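Local coordinates for protein PvdO (Pseudomonas aeruginosa, PDB 5HHA) that binds calcium, belongs to the formylglycine-generating-enzyme-like family and probably takes part in maturation of the pyoverdine chromophore in the periplasm, at residues A47-G53 / L68-A74; I249-W254 / G275-G279. All blocks are in the same frame, centred on the assembly; numbering follows the deposited sequence.

Contact 1: residues A47-G53 / L68-A74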
ATOM      1  N   ALA A  47      -2.809  15.975  -9.708  1.00 13.25           N
ATOM      2  CA  ALA A  47      -1.871  16.895  -9.105  1.00 13.20           C
ATOM      3  C   ALA A  47      -2.583  17.669  -8.007  1.00 13.11           C
ATOM      4  O   ALA A  47      -3.797  17.780  -8.016  1.00 15.80           O
ATOM      5  CB  ALA A  47      -1.327  17.850 -10.151  1.00 14.76           C
ATOM      6  N   GLY A  48      -1.824  18.204  -7.059  1.00 12.43           N
ATOM      7  CA  GLY A  48      -2.384  18.972  -5.961  1.00 13.74           C
ATOM      8  C   GLY A  48      -1.548  18.818  -4.720  1.00 11.84           C
ATOM      9  O   GLY A  48      -0.553  18.104  -4.724  1.00 12.87           O
ATOM     10  N   SER A  49      -1.964  19.491  -3.655  1.00 13.07           N
ATOM     11  CA  SER A  49      -1.315  19.399  -2.359  1.00 11.59           C
ATOM     12  C   SER A  49      -2.254  18.771  -1.364  1.00 11.84           C
ATOM     13  O   SER A  49      -3.474  18.773  -1.527  1.00 13.20           O
ATOM     14  CB  SER A  49      -0.946  20.784  -1.829  1.00 12.66           C
ATOM     15  OG  SER A  49      -0.028  21.414  -2.667  1.00 14.02           O
ATOM     16  N   PHE A  50      -1.670  18.235  -0.310  1.00 10.62           N
ATOM     17  CA  PHE A  50      -2.469  17.742   0.805  1.00 11.16           C
ATOM     18  C   PHE A  50      -1.697  17.876   2.097  1.00 10.59           C
ATOM     19  O   PHE A  50      -0.500  18.028   2.085  1.00 10.92           O
ATOM     20  CB  PHE A  50      -2.914  16.275   0.600  1.00 11.16           C
ATOM     21  CG  PHE A  50      -1.866  15.242   0.985  1.00  9.61           C
ATOM     22  CD1 PHE A  50      -0.659  15.119   0.301  1.00 10.93           C
ATOM     23  CD2 PHE A  50      -2.109  14.371   2.051  1.00 11.09           C
ATOM     24  CE1 PHE A  50       0.269  14.164   0.674  1.00  9.94           C
ATOM     25  CE2 PHE A  50      -1.172  13.426   2.424  1.00  8.99           C
ATOM     26  CZ  PHE A  50       0.005  13.313   1.721  1.00  9.82           C
ATOM     27  N   THR A  51      -2.395  17.787   3.218  1.00 11.12           N
ATOM     28  CA  THR A  51      -1.744  17.798   4.504  1.00 11.35           C
ATOM     29  C   THR A  51      -1.472  16.361   4.948  1.00  9.27           C
ATOM     30  O   THR A  51      -2.396  15.539   5.055  1.00 10.21           O
ATOM     31  CB  THR A  51      -2.632  18.506   5.553  1.00 12.73           C
ATOM     32  OG1 THR A  51      -2.908  19.843   5.118  1.00 13.61           O
ATOM     33  CG2 THR A  51      -1.972  18.523   6.926  1.00 14.36           C
ATOM     34  N   MET A  52      -0.210  16.079   5.204  1.00  9.44           N
ATOM     35  CA  MET A  52       0.243  14.758   5.604  1.00  9.14           C
ATOM     36  C   MET A  52       0.515  14.729   7.091  1.00  8.37           C
ATOM     37  O   MET A  52       1.060  15.696   7.662  1.00  9.13           O
ATOM     38  CB  MET A  52       1.521  14.424   4.835  1.00  9.63           C
ATOM     39  CG  MET A  52       1.990  12.990   5.008  1.00  8.70           C
ATOM     40  SD  MET A  52       3.478  12.701   4.024  1.00  9.17           S
ATOM     41  CE  MET A  52       3.746  10.952   4.296  1.00  8.55           C
ATOM     42  N   GLY A  53       0.140  13.621   7.724  1.00  8.65           N
ATOM     43  CA  GLY A  53       0.283  13.446   9.153  1.00  8.81           C
ATOM     44  C   GLY A  53      -1.071  13.426   9.818  1.00  9.77           C
ATOM     45  O   GLY A  53      -2.118  13.362   9.145  1.00 10.62           O
ATOM     46  N   LEU A  68       2.229  17.679  11.261  1.00  9.35           N
ATOM     47  CA  LEU A  68       1.407  17.905  10.094  1.00 10.31           C
ATOM     48  C   LEU A  68       2.199  18.779   9.154  1.00 10.86           C
ATOM     49  O   LEU A  68       2.819  19.770   9.586  1.00 11.71           O
ATOM     50  CB  LEU A  68       0.137  18.618  10.501  1.00 10.61           C
ATOM     51  CG  LEU A  68      -0.867  17.785  11.280  1.00 10.90           C
ATOM     52  CD1 LEU A  68      -1.837  18.673  12.034  1.00 15.06           C
ATOM     53  CD2 LEU A  68      -1.592  16.879  10.299  1.00 11.59           C
ATOM     54  N   HIS A  69       2.194  18.461   7.869  1.00  9.79           N
ATOM     55  CA  HIS A  69       2.987  19.248   6.914  1.00  9.65           C
ATOM     56  C   HIS A  69       2.379  19.030   5.547  1.00 11.14           C
ATOM     57  O   HIS A  69       1.906  17.927   5.215  1.00 10.23           O
ATOM     58  CB  HIS A  69       4.475  18.845   6.953  1.00 12.10           C
ATOM     59  CG  HIS A  69       4.719  17.427   6.525  1.00 10.15           C
ATOM     60  ND1 HIS A  69       4.324  16.343   7.282  1.00  9.94           N
ATOM     61  CD2 HIS A  69       5.233  16.921   5.377  1.00 10.92           C
ATOM     62  CE1 HIS A  69       4.622  15.229   6.637  1.00  9.44           C
ATOM     63  NE2 HIS A  69       5.174  15.552   5.477  1.00 10.11           N
ATOM     64  N   ASP A  70       2.369  20.066   4.709  1.00 10.59           N
ATOM     65  CA  ASP A  70       1.704  19.978   3.429  1.00 10.71           C
ATOM     66  C   ASP A  70       2.698  19.519   2.363  1.00 10.48           C
ATOM     67  O   ASP A  70       3.848  19.932   2.339  1.00 11.67           O
ATOM     68  CB  ASP A  70       1.087  21.314   3.044  1.00 11.89           C
ATOM     69  CG  ASP A  70      -0.150  21.634   3.852  1.00 12.97           C
ATOM     70  OD1 ASP A  70      -0.443  20.944   4.840  1.00 13.09           O
ATOM     71  OD2 ASP A  70      -0.799  22.651   3.543  1.00 18.50           O
ATOM     72  N   VAL A  71       2.241  18.603   1.530  1.00 10.23           N
ATOM     73  CA  VAL A  71       3.048  17.999   0.475  1.00 10.88           C
ATOM     74  C   VAL A  71       2.373  18.268  -0.857  1.00 11.04           C
ATOM     75  O   VAL A  71       1.155  18.192  -0.981  1.00 10.99           O
ATOM     76  CB  VAL A  71       3.193  16.477   0.709  1.00 10.11           C
ATOM     77  CG1 VAL A  71       3.953  15.808  -0.413  1.00 11.40           C
ATOM     78  CG2 VAL A  71       3.850  16.228   2.010  1.00 12.42           C
ATOM     79  N   THR A  72       3.204  18.590  -1.846  1.00  9.93           N
ATOM     80  CA  THR A  72       2.741  18.978  -3.173  1.00 11.12           C
ATOM     81  C   THR A  72       3.159  18.003  -4.252  1.00  9.40           C
ATOM     82  O   THR A  72       4.315  17.615  -4.320  1.00 12.07           O
ATOM     83  CB  THR A  72       3.315  20.375  -3.525  1.00 11.86           C
ATOM     84  OG1 THR A  72       2.808  21.331  -2.584  1.00 13.24           O
ATOM     85  CG2 THR A  72       2.978  20.803  -4.943  1.00 14.21           C
ATOM     86  N   PHE A  73       2.194  17.591  -5.064  1.00 10.85           N
ATOM     87  CA  PHE A  73       2.420  16.775  -6.256  1.00 10.70           C
ATOM     88  C   PHE A  73       2.184  17.685  -7.450  1.00 11.56           C
ATOM     89  O   PHE A  73       1.060  18.053  -7.747  1.00 13.32           O
ATOM     90  CB  PHE A  73       1.477  15.561  -6.305  1.00 12.00           C
ATOM     91  CG  PHE A  73       1.587  14.704  -5.104  1.00 10.75           C
ATOM     92  CD1 PHE A  73       2.579  13.783  -4.998  1.00 10.70           C
ATOM     93  CD2 PHE A  73       0.721  14.884  -4.041  1.00 10.63           C
ATOM     94  CE1 PHE A  73       2.707  13.009  -3.854  1.00 12.12           C
ATOM     95  CE2 PHE A  73       0.839  14.098  -2.892  1.00 11.87           C
ATOM     96  CZ  PHE A  73       1.846  13.178  -2.812  1.00 11.92           C
ATOM     97  N   ALA A  74       3.268  18.087  -8.104  1.00 11.04           N
ATOM     98  CA  ALA A  74       3.169  19.055  -9.214  1.00 12.93           C
ATOM     99  C   ALA A  74       2.470  18.453 -10.441  1.00 13.09           C
ATOM    100  O   ALA A  74       1.828  19.163 -11.226  1.00 13.39           O
ATOM    101  CB  ALA A  74       4.555  19.587  -9.586  1.00 12.48           C
TER
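The imidazole of His69 has Met52 CB over one face, a CH-pi contact with CB 4.0 Å from the ring centroid. The two residues face each other in an antiparallel strand pair, in which residues 48-52 run against 69-73. Met52 SD lies more obliquely to the same ring, 3.6 Å from His69 NE2. The rings of Phe50 and Phe73 meet rim to rim, with planes only 17° apart, and neither covers the other; Phe50 CE1 is 3.6 Å from Phe73 CE2. The edge of the Phe73 ring also faces Gly48 O. The four side chains lie on one face of the strand pair. Gly48-Phe73, Phe50-Val71 and Met52-His69 are its hydrogen-bonded pairs, each closed by two backbone bonds. Phe50 CG sits between its own N and carbonyl carbon (chi1 83°), and the ring reaches across to Val71 CB. Met52 is extended and carries its sulfur past His69 toward the interior. Helix 154-162 packs beneath this face: Phe50 and Met52 touch Glu158, and the Phe50 and Phe73 rings meet Tyr159. His69 ND1 is bonded to Pro67 O, which helps fix the turn of the imidazole. The other face is exposed and polar. Ser49 OG and Thr72 OG1 share a hydrogen bond of 2.8 Å. At the next non-hydrogen-bonded pair, Thr51 OG1 donates to Asp70 OD1 at 2.7 Å, meeting the carboxylate from above its plane.

Contact 2: residues I249-W254 / G275-G279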
ATOM      1  N   ILE A 249       6.559   1.104   5.723  1.00  8.11           N
ATOM      2  CA  ILE A 249       5.438   0.378   5.137  1.00  7.88           C
ATOM      3  C   ILE A 249       4.163   1.126   5.531  1.00  7.69           C
ATOM      4  O   ILE A 249       4.123   1.860   6.532  1.00  9.10           O
ATOM      5  CB  ILE A 249       5.402  -1.106   5.581  1.00  8.69           C
ATOM      6  CG1 ILE A 249       5.338  -1.217   7.095  1.00  8.26           C
ATOM      7  CG2 ILE A 249       6.615  -1.841   5.044  1.00 10.65           C
ATOM      8  CD1 ILE A 249       5.234  -2.669   7.621  1.00 10.05           C
ATOM      9  N   ARG A 250       3.117   0.974   4.735  1.00  7.53           N
ATOM     10  CA  ARG A 250       1.883   1.725   4.933  1.00  7.96           C
ATOM     11  C   ARG A 250       0.661   0.826   4.862  1.00  7.33           C
ATOM     12  O   ARG A 250       0.695  -0.280   4.315  1.00  7.56           O
ATOM     13  CB  ARG A 250       1.766   2.847   3.904  1.00  7.99           C
ATOM     14  CG  ARG A 250       2.538   4.114   4.331  1.00  8.15           C
ATOM     15  CD  ARG A 250       1.977   4.687   5.643  1.00  8.79           C
ATOM     16  NE  ARG A 250       2.473   6.030   5.934  1.00  8.44           N
ATOM     17  CZ  ARG A 250       1.732   7.125   5.925  1.00  8.01           C
ATOM     18  NH1 ARG A 250       0.418   7.123   5.710  1.00  8.33           N
ATOM     19  NH2 ARG A 250       2.320   8.258   6.230  1.00  8.67           N
ATOM     20  N   GLY A 251      -0.449   1.344   5.364  1.00  7.67           N
ATOM     21  CA  GLY A 251      -1.711   0.633   5.397  1.00  7.94           C
ATOM     22  C   GLY A 251      -1.831  -0.186   6.661  1.00  7.18           C
ATOM     23  O   GLY A 251      -1.316   0.158   7.716  1.00  8.38           O
ATOM     24  N   ASN A 252      -2.583  -1.276   6.563  1.00  7.41           N
ATOM     25  CA  ASN A 252      -2.810  -2.146   7.716  1.00  7.87           C
ATOM     26  C   ASN A 252      -3.232  -3.511   7.189  1.00  7.30           C
ATOM     27  O   ASN A 252      -3.857  -3.589   6.135  1.00  8.32           O
ATOM     28  CB  ASN A 252      -3.909  -1.544   8.601  1.00  8.03           C
ATOM     29  CG  ASN A 252      -3.954  -2.153   9.976  1.00  7.49           C
ATOM     30  OD1 ASN A 252      -2.947  -2.635  10.490  1.00  8.65           O
ATOM     31  ND2 ASN A 252      -5.108  -2.071  10.605  1.00  8.37           N
ATOM     32  N   ASP A 253      -2.926  -4.574   7.920  1.00  7.48           N
ATOM     33  CA  ASP A 253      -3.216  -5.912   7.430  1.00  7.53           C
ATOM     34  C   ASP A 253      -4.394  -6.592   8.110  1.00  8.13           C
ATOM     35  O   ASP A 253      -4.917  -6.169   9.145  1.00  8.62           O
ATOM     36  CB  ASP A 253      -1.974  -6.799   7.492  1.00  9.18           C
ATOM     37  CG  ASP A 253      -1.544  -7.132   8.893  1.00  8.72           C
ATOM     38  OD1 ASP A 253      -2.041  -8.109   9.492  1.00  9.48           O
ATOM     39  OD2 ASP A 253      -0.637  -6.418   9.415  1.00 10.30           O
ATOM     40  N   TRP A 254      -4.774  -7.685   7.467  1.00  7.90           N
ATOM     41  CA  TRP A 254      -5.850  -8.567   7.868  1.00  7.96           C
ATOM     42  C   TRP A 254      -5.809  -9.011   9.315  1.00  7.55           C
ATOM     43  O   TRP A 254      -6.854  -9.381   9.861  1.00  9.01           O
ATOM     44  CB  TRP A 254      -5.846  -9.806   6.965  1.00  9.09           C
ATOM     45  CG  TRP A 254      -4.576 -10.581   6.976  1.00 10.12           C
ATOM     46  CD1 TRP A 254      -3.529 -10.458   6.107  1.00  9.24           C
ATOM     47  CD2 TRP A 254      -4.209 -11.616   7.897  1.00  9.76           C
ATOM     48  NE1 TRP A 254      -2.545 -11.327   6.421  1.00 10.68           N
ATOM     49  CE2 TRP A 254      -2.926 -12.068   7.514  1.00 11.33           C
ATOM     50  CE3 TRP A 254      -4.832 -12.202   9.006  1.00 11.10           C
ATOM     51  CZ2 TRP A 254      -2.253 -13.084   8.199  1.00 13.18           C
ATOM     52  CZ3 TRP A 254      -4.163 -13.222   9.686  1.00 12.93           C
ATOM     53  CH2 TRP A 254      -2.881 -13.646   9.284  1.00 13.64           C
ATOM     54  N   GLY A 275       6.548 -10.992   4.623  1.00  9.26           N
ATOM     55  CA  GLY A 275       5.517 -11.631   5.416  1.00 10.92           C
ATOM     56  C   GLY A 275       4.247 -11.801   4.637  1.00  8.05           C
ATOM     57  O   GLY A 275       4.039 -11.186   3.609  1.00  9.32           O
ATOM     58  N   ASP A 276       3.360 -12.613   5.194  1.00  9.13           N
ATOM     59  CA  ASP A 276       2.058 -12.884   4.603  1.00  8.94           C
ATOM     60  C   ASP A 276       1.052 -11.737   4.824  1.00  8.19           C
ATOM     61  O   ASP A 276      -0.142 -11.834   4.511  1.00  8.75           O
ATOM     62  CB  ASP A 276       1.515 -14.214   5.135  1.00 10.47           C
ATOM     63  CG  ASP A 276       1.157 -14.175   6.604  1.00 11.33           C
ATOM     64  OD1 ASP A 276       1.037 -13.083   7.189  1.00 11.32           O
ATOM     65  OD2 ASP A 276       0.942 -15.274   7.175  1.00 12.23           O
ATOM     66  N   TRP A 277       1.596 -10.623   5.334  1.00  8.94           N
ATOM     67  CA  TRP A 277       0.837  -9.439   5.707  1.00  9.26           C
ATOM     68  C   TRP A 277       1.396  -8.176   5.044  1.00  9.07           C
ATOM     69  O   TRP A 277       0.861  -7.100   5.281  1.00  8.80           O
ATOM     70  CB  TRP A 277       0.863  -9.290   7.230  1.00  9.97           C
ATOM     71  CG  TRP A 277       2.220  -9.262   7.815  1.00  9.40           C
ATOM     72  CD1 TRP A 277       3.047 -10.318   8.088  1.00 11.49           C
ATOM     73  CD2 TRP A 277       2.925  -8.091   8.217  1.00  9.89           C
ATOM     74  NE1 TRP A 277       4.225  -9.874   8.624  1.00 11.26           N
ATOM     75  CE2 TRP A 277       4.173  -8.507   8.718  1.00 10.66           C
ATOM     76  CE3 TRP A 277       2.624  -6.721   8.218  1.00 10.30           C
ATOM     77  CZ2 TRP A 277       5.105  -7.612   9.212  1.00 13.57           C
ATOM     78  CZ3 TRP A 277       3.567  -5.833   8.703  1.00 11.10           C
ATOM     79  CH2 TRP A 277       4.776  -6.282   9.197  1.00 11.98           C
ATOM     80  N   ILE A 278       2.445  -8.300   4.218  1.00  7.96           N
ATOM     81  CA  ILE A 278       2.993  -7.164   3.476  1.00  7.47           C
ATOM     82  C   ILE A 278       2.945  -7.454   1.991  1.00  8.24           C
ATOM     83  O   ILE A 278       3.556  -8.427   1.520  1.00  8.65           O
ATOM     84  CB  ILE A 278       4.478  -6.796   3.850  1.00  9.01           C
ATOM     85  CG1 ILE A 278       4.688  -6.733   5.358  1.00  9.29           C
ATOM     86  CG2 ILE A 278       4.825  -5.477   3.192  1.00  9.05           C
ATOM     87  CD1 ILE A 278       6.158  -6.585   5.738  1.00 12.77           C
ATOM     88  N   GLY A 279       2.219  -6.614   1.272  1.00  7.82           N
ATOM     89  CA  GLY A 279       2.171  -6.627  -0.184  1.00  7.95           C
ATOM     90  C   GLY A 279       2.684  -5.283  -0.704  1.00  8.09           C
ATOM     91  O   GLY A 279       3.589  -4.689  -0.110  1.00  7.65           O
TER
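The side chains of Trp254 and Asp276 cross at about a right angle. The indole NE1 of Trp254 gives a nearly straight hydrogen bond to Asp276 O (3.1 Å, 165° at the hydrogen). The acceptor lies close to the indole plane, but the donor stands above the carbonyl plane. Asp276 OD1 comes within 3.4 Å of Trp254 CZ2, while its OD2 forms a salt bridge with Arg109.

Trp277, with CG between the backbone N and the carbonyl carbon (chi1 55°), sends its indole back along 249-254 to Ile249. Asp253 crosses it obliquely: OD2 is 3.5 Å from Trp277 CE3, and the carboxylate and ring planes are 55° apart. Asp253 OD1 accepts a hydrogen bond from Gly255 N.

Both segments belong to the core of the formylglycine-generating-enzyme-like fold. Strands 247-251 and 278-285 do not pair directly here. Strand 218-221 pairs with both, antiparallel to the first and parallel to the second, and Tyr218 meets the Trp277 ring.

At the strand end of the contact, Ile249 crosses the Trp277 side chain at about a right angle and meets the six-membered end of the indole obliquely, CD1 3.7 Å from CZ3. The same methyl lies 4.4 Å from Ile278 CD1. Ile278 CG1 packs over one face of the neighbouring indole. At the other end, the side chain of Trp254 is about 5 Å from the bound calcium ion; Tyr118 and Phe196 meet its ring edge-to-face, and Tyr118 OH also hydrogen-bonds Asp276 O.

Overall arrangement
Contact 1 lies toward the surface, about 18 Å from the chain centre; contact 2 is buried, about 8 Å from it. Their centres are 24 Å apart, yet both reach the same mixed sheet. Contact 1 joins two neighbouring strands directly through paired backbone bonds. Contact 2 joins the ends of two strands that both pair with 218-221, and the loops next to them, and relies on side chains and one indole-to-carbonyl bond. The first has a polar outer face and an aromatic inner one; the second mixes indoles, isoleucines and carboxylates, with Trp254 at the end near the calcium ion. They touch where Met52 CE packs 3.6 Å from Arg250 NH2. Glu158 also links them, bonding Gly53 N and forming a salt bridge with Arg250.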